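Local coordinates for protein autoinducer 2 sensor kinase/phosphatase LuxQ (Vibrio cholerae, PDB 3C38) that senses the quorum-sensing signal AI-2 bound to LuxP and switches from histidine kinase to phosphatase of a phosphorelay, this chain being its periplasmic sensor domain, at residues 116-125 / 135-143. Numbering follows the deposited sequence.
Sequences VAISGNWHLV and HILMRRSSL
With CG turned away from the backbone N (chi1 -171°) and the chain extended from there to NE, Arg139 lays its aliphatic stem across one face of the Trp122 indole. Arg139 CD stands 3.6 Å from the centroid of the Trp122 five-membered ring, a CH-pi contact almost straight over the face, and CB rests on the six-membered part. Beyond the ring, the guanidinium passes Gly120, with Arg139 NH2 3.2 Å from Gly120 CA. Arg140 starts out the same way but bends at chi3 (65°), which swings its guanidinium under the 116-119 loop. There Ser119 OG lies at the guanidinium edge, 2.7 Å from Arg140 NH2, and takes weak, bent bonds from NH2 and NE, while the carbonyl of Ala117 sits over one face. A weak bond from Gly120 N to Arg140 O joins loop and strand directly; beside it a water accepts from Arg140 N and donates to Ile118 O and Asn121 O. A second water joins Ser119 OG to Ser142 OG. His123 and Val125 form antiparallel hydrogen-bonded pairs with Met138 and Ile136: His123 N is 2.6 Å from Met138 O, and Val125 N meets Ile136 O at 2.9 Å in a nearly linear bond. Val116 CG2 packs on Met138 CB at 3.9 Å, on the same face as Val125 and Ile136; Leu124 CD1 meets Leu137 CD2 on the other. The two strands form a beta hairpin at one edge of the five-stranded antiparallel sheet of this LuxQ periplasmic domain, a member of the Cache clan. The long helix 22-47 covers the face bearing Trp122 and Leu137, and its Asp45 and Gln44 hold the Arg139 guanidinium through a salt bridge and a hydrogen bond. Strand 153-160 pairs with the other side of 135-143, and its Tyr154 makes a cation-pi contact with Arg140.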
ATOM      1  N   VAL A 116      -2.934  13.664   0.359  1.00 50.67           N
ATOM      2  CA  VAL A 116      -2.330  13.269  -0.904  1.00 51.54           C
ATOM      3  C   VAL A 116      -2.660  14.361  -1.926  1.00 52.08           C
ATOM      4  O   VAL A 116      -3.470  14.166  -2.824  1.00 51.72           O
ATOM      5  CB  VAL A 116      -2.888  11.904  -1.364  1.00 51.15           C
ATOM      6  CG1 VAL A 116      -2.239  11.483  -2.659  1.00 51.73           C
ATOM      7  CG2 VAL A 116      -2.639  10.860  -0.296  1.00 50.34           C
ATOM      8  N   ALA A 117      -2.014  15.512  -1.762  1.00 53.16           N
ATOM      9  CA  ALA A 117      -2.226  16.683  -2.606  1.00 53.65           C
ATOM     10  C   ALA A 117      -1.945  16.502  -4.085  1.00 54.73           C
ATOM     11  O   ALA A 117      -2.815  16.753  -4.917  1.00 55.87           O
ATOM     12  CB  ALA A 117      -1.405  17.849  -2.078  1.00 52.99           C
ATOM     13  N   ILE A 118      -0.735  16.066  -4.416  1.00 54.77           N
ATOM     14  CA  ILE A 118      -0.345  15.892  -5.812  1.00 55.66           C
ATOM     15  C   ILE A 118      -0.589  14.512  -6.432  1.00 55.80           C
ATOM     16  O   ILE A 118      -0.747  13.514  -5.726  1.00 55.29           O
ATOM     17  CB  ILE A 118       1.126  16.235  -5.980  1.00 57.12           C
ATOM     18  CG1 ILE A 118       1.979  15.200  -5.239  1.00 57.23           C
ATOM     19  CG2 ILE A 118       1.381  17.631  -5.422  1.00 56.89           C
ATOM     20  CD1 ILE A 118       3.469  15.384  -5.417  1.00 58.90           C
ATOM     21  N   SER A 119      -0.603  14.472  -7.764  1.00 54.84           N
ATOM     22  CA  SER A 119      -0.832  13.234  -8.513  1.00 53.91           C
ATOM     23  C   SER A 119       0.478  12.591  -8.971  1.00 53.73           C
ATOM     24  O   SER A 119       1.536  13.234  -8.968  1.00 54.97           O
ATOM     25  CB  SER A 119      -1.704  13.514  -9.756  1.00 52.47           C
ATOM     26  OG  SER A 119      -2.974  14.049  -9.420  1.00 48.44           O
ATOM     27  N   GLY A 120       0.401  11.321  -9.364  1.00 51.50           N
ATOM     28  CA  GLY A 120       1.578  10.628  -9.859  1.00 49.07           C
ATOM     29  C   GLY A 120       2.644  10.261  -8.846  1.00 48.51           C
ATOM     30  O   GLY A 120       3.729   9.817  -9.227  1.00 48.12           O
ATOM     31  N   ASN A 121       2.351  10.449  -7.559  1.00 47.17           N
ATOM     32  CA  ASN A 121       3.303  10.109  -6.500  1.00 44.01           C
ATOM     33  C   ASN A 121       2.635   9.382  -5.343  1.00 40.61           C
ATOM     34  O   ASN A 121       1.558   9.762  -4.888  1.00 38.61           O
ATOM     35  CB  ASN A 121       4.003  11.357  -5.957  1.00 46.05           C
ATOM     36  CG  ASN A 121       5.052  11.905  -6.909  1.00 51.01           C
ATOM     37  OD1 ASN A 121       6.137  12.302  -6.483  1.00 52.61           O
ATOM     38  ND2 ASN A 121       4.734  11.941  -8.201  1.00 51.93           N
ATOM     39  N   TRP A 122       3.286   8.324  -4.882  1.00 38.76           N
ATOM     40  CA  TRP A 122       2.785   7.544  -3.763  1.00 37.31           C
ATOM     41  C   TRP A 122       3.004   8.363  -2.496  1.00 37.60           C
ATOM     42  O   TRP A 122       4.009   9.068  -2.376  1.00 35.75           O
ATOM     43  CB  TRP A 122       3.543   6.221  -3.662  1.00 34.25           C
ATOM     44  CG  TRP A 122       3.092   5.194  -4.645  1.00 29.97           C
ATOM     45  CD1 TRP A 122       3.703   4.842  -5.810  1.00 29.10           C
ATOM     46  CD2 TRP A 122       1.908   4.395  -4.551  1.00 28.85           C
ATOM     47  NE1 TRP A 122       2.969   3.871  -6.454  1.00 30.20           N
ATOM     48  CE2 TRP A 122       1.861   3.578  -5.701  1.00 28.09           C
ATOM     49  CE3 TRP A 122       0.876   4.294  -3.605  1.00 27.79           C
ATOM     50  CZ2 TRP A 122       0.825   2.664  -5.933  1.00 28.25           C
ATOM     51  CZ3 TRP A 122      -0.152   3.390  -3.829  1.00 29.92           C
ATOM     52  CH2 TRP A 122      -0.171   2.584  -4.991  1.00 29.81           C
ATOM     53  N   HIS A 123       2.061   8.281  -1.563  1.00 36.51           N
ATOM     54  CA  HIS A 123       2.160   9.011  -0.307  1.00 37.11           C
ATOM     55  C   HIS A 123       2.011   8.053   0.865  1.00 36.78           C
ATOM     56  O   HIS A 123       1.045   7.288   0.930  1.00 34.04           O
ATOM     57  CB  HIS A 123       1.057  10.069  -0.206  1.00 38.44           C
ATOM     58  CG  HIS A 123       1.258  11.247  -1.105  1.00 45.27           C
ATOM     59  ND1 HIS A 123       1.984  12.358  -0.728  1.00 45.47           N
ATOM     60  CD2 HIS A 123       0.834  11.486  -2.368  1.00 46.03           C
ATOM     61  CE1 HIS A 123       1.996  13.229  -1.720  1.00 47.13           C
ATOM     62  NE2 HIS A 123       1.305  12.725  -2.727  1.00 47.42           N
ATOM     63  N   LEU A 124       2.973   8.098   1.785  1.00 36.76           N
ATOM     64  CA  LEU A 124       2.934   7.267   2.977  1.00 34.89           C
ATOM     65  C   LEU A 124       2.173   8.089   4.005  1.00 36.23           C
ATOM     66  O   LEU A 124       2.662   9.114   4.476  1.00 37.05           O
ATOM     67  CB  LEU A 124       4.349   6.966   3.468  1.00 32.56           C
ATOM     68  CG  LEU A 124       4.441   6.265   4.828  1.00 32.54           C
ATOM     69  CD1 LEU A 124       3.638   4.970   4.793  1.00 31.95           C
ATOM     70  CD2 LEU A 124       5.906   5.995   5.169  1.00 31.91           C
ATOM     71  N   VAL A 125       0.962   7.656   4.323  1.00 36.17           N
ATOM     72  CA  VAL A 125       0.121   8.362   5.277  1.00 36.89           C
ATOM     73  C   VAL A 125      -0.408   7.394   6.335  1.00 37.97           C
ATOM     74  O   VAL A 125      -0.417   6.184   6.130  1.00 37.28           O
ATOM     75  CB  VAL A 125      -1.052   9.021   4.572  1.00 37.52           C
ATOM     76  CG1 VAL A 125      -0.538   9.944   3.481  1.00 34.85           C
ATOM     77  CG2 VAL A 125      -1.956   7.960   3.990  1.00 36.86           C
ATOM     78  N   HIS A 135      -1.173   2.369   8.718  1.00 30.69           N
ATOM     79  CA  HIS A 135      -0.240   2.951   7.751  1.00 30.68           C
ATOM     80  C   HIS A 135      -0.676   2.570   6.324  1.00 30.24           C
ATOM     81  O   HIS A 135      -0.902   1.398   6.011  1.00 29.46           O
ATOM     82  CB  HIS A 135       1.178   2.479   8.064  1.00 30.13           C
ATOM     83  CG  HIS A 135       1.700   3.005   9.364  1.00 32.34           C
ATOM     84  ND1 HIS A 135       2.448   4.161   9.454  1.00 32.99           N
ATOM     85  CD2 HIS A 135       1.497   2.592  10.640  1.00 32.87           C
ATOM     86  CE1 HIS A 135       2.682   4.437  10.725  1.00 32.02           C
ATOM     87  NE2 HIS A 135       2.114   3.498  11.466  1.00 31.93           N
ATOM     88  N   ILE A 136      -0.800   3.578   5.465  1.00 30.11           N
ATOM     89  CA  ILE A 136      -1.279   3.372   4.107  1.00 28.29           C
ATOM     90  C   ILE A 136      -0.446   4.067   3.051  1.00 30.72           C
ATOM     91  O   ILE A 136       0.008   5.187   3.254  1.00 29.73           O
ATOM     92  CB  ILE A 136      -2.703   3.919   3.963  1.00 26.47           C
ATOM     93  CG1 ILE A 136      -3.558   3.438   5.130  1.00 24.99           C
ATOM     94  CG2 ILE A 136      -3.296   3.502   2.623  1.00 27.19           C
ATOM     95  CD1 ILE A 136      -4.948   4.057   5.156  1.00 26.95           C
ATOM     96  N   LEU A 137      -0.238   3.389   1.924  1.00 31.38           N
ATOM     97  CA  LEU A 137       0.485   3.974   0.798  1.00 31.72           C
ATOM     98  C   LEU A 137      -0.648   4.362  -0.152  1.00 33.44           C
ATOM     99  O   LEU A 137      -1.429   3.512  -0.584  1.00 30.24           O
ATOM    100  CB  LEU A 137       1.402   2.951   0.137  1.00 31.18           C
ATOM    101  CG  LEU A 137       2.657   2.582   0.933  1.00 34.24           C
ATOM    102  CD1 LEU A 137       3.330   1.354   0.321  1.00 30.92           C
ATOM    103  CD2 LEU A 137       3.611   3.774   0.941  1.00 31.94           C
ATOM    104  N   MET A 138      -0.773   5.654  -0.434  1.00 33.55           N
ATOM    105  CA  MET A 138      -1.835   6.104  -1.307  1.00 35.38           C
ATOM    106  C   MET A 138      -1.323   6.857  -2.508  1.00 34.04           C
ATOM    107  O   MET A 138      -0.238   7.437  -2.479  1.00 33.63           O
ATOM    108  CB  MET A 138      -2.816   6.988  -0.550  1.00 41.42           C
ATOM    109  CG  MET A 138      -3.785   6.226   0.309  1.00 47.67           C
ATOM    110  SD  MET A 138      -5.140   7.285   0.758  1.00 57.97           S
ATOM    111  CE  MET A 138      -5.926   7.504  -0.798  1.00 54.07           C
ATOM    112  N   ARG A 139      -2.123   6.844  -3.565  1.00 32.72           N
ATOM    113  CA  ARG A 139      -1.766   7.529  -4.794  1.00 34.06           C
ATOM    114  C   ARG A 139      -3.030   8.012  -5.492  1.00 33.08           C
ATOM    115  O   ARG A 139      -4.054   7.326  -5.502  1.00 30.38           O
ATOM    116  CB  ARG A 139      -0.961   6.596  -5.698  1.00 33.92           C
ATOM    117  CG  ARG A 139      -0.354   7.271  -6.915  1.00 36.24           C
ATOM    118  CD  ARG A 139       0.638   6.342  -7.586  1.00 35.84           C
ATOM    119  NE  ARG A 139       1.217   6.942  -8.785  1.00 37.49           N
ATOM    120  CZ  ARG A 139       0.580   7.041  -9.946  1.00 35.73           C
ATOM    121  NH1 ARG A 139      -0.657   6.571 -10.064  1.00 31.40           N
ATOM    122  NH2 ARG A 139       1.184   7.608 -10.981  1.00 35.72           N
ATOM    123  N   ARG A 140      -2.947   9.212  -6.061  1.00 36.23           N
ATOM    124  CA  ARG A 140      -4.078   9.832  -6.755  1.00 37.95           C
ATOM    125  C   ARG A 140      -3.862   9.901  -8.274  1.00 37.12           C
ATOM    126  O   ARG A 140      -2.763  10.181  -8.746  1.00 36.64           O
ATOM    127  CB  ARG A 140      -4.278  11.257  -6.215  1.00 39.93           C
ATOM    128  CG  ARG A 140      -5.575  11.912  -6.616  1.00 40.46           C
ATOM    129  CD  ARG A 140      -5.619  13.381  -6.194  1.00 42.95           C
ATOM    130  NE  ARG A 140      -4.623  14.168  -6.904  1.00 48.41           N
ATOM    131  CZ  ARG A 140      -4.706  15.478  -7.104  1.00 50.92           C
ATOM    132  NH1 ARG A 140      -5.748  16.162  -6.646  1.00 48.87           N
ATOM    133  NH2 ARG A 140      -3.746  16.105  -7.776  1.00 52.79           N
ATOM    134  N   SER A 141      -4.916   9.653  -9.039  1.00 38.98           N
ATOM    135  CA  SER A 141      -4.816   9.735 -10.490  1.00 41.93           C
ATOM    136  C   SER A 141      -6.009  10.513 -11.053  1.00 42.57           C
ATOM    137  O   SER A 141      -7.165  10.143 -10.847  1.00 42.00           O
ATOM    138  CB  SER A 141      -4.758   8.334 -11.107  1.00 42.06           C
ATOM    139  OG  SER A 141      -4.422   8.407 -12.485  1.00 43.77           O
ATOM    140  N   SER A 142      -5.716  11.591 -11.768  1.00 44.56           N
ATOM    141  CA  SER A 142      -6.752  12.441 -12.353  1.00 48.00           C
ATOM    142  C   SER A 142      -7.712  11.679 -13.254  1.00 50.34           C
ATOM    143  O   SER A 142      -7.303  10.807 -14.013  1.00 51.80           O
ATOM    144  CB  SER A 142      -6.095  13.565 -13.154  1.00 49.37           C
ATOM    145  OG  SER A 142      -5.029  14.155 -12.418  1.00 48.90           O
ATOM    146  N   LEU A 143      -8.996  12.005 -13.155  1.00 53.63           N
ATOM    147  CA  LEU A 143     -10.021  11.375 -13.984  1.00 56.37           C
ATOM    148  C   LEU A 143     -10.512  12.450 -14.942  1.00 60.21           C
ATOM    149  O   LEU A 143     -11.341  13.287 -14.583  1.00 60.20           O
ATOM    150  CB  LEU A 143     -11.188  10.876 -13.129  1.00 53.21           C
ATOM    151  CG  LEU A 143     -10.885   9.713 -12.188  1.00 53.33           C
ATOM    152  CD1 LEU A 143     -12.079   9.446 -11.290  1.00 51.85           C
ATOM    153  CD2 LEU A 143     -10.541   8.474 -13.005  1.00 53.63           C
TER
HETATM  154  O   HOH W   1      -0.708  10.751  -5.716  1.00 39.32           O
HETATM  155  O   HOH W   2      -3.821  16.163 -11.433  1.00 61.46           O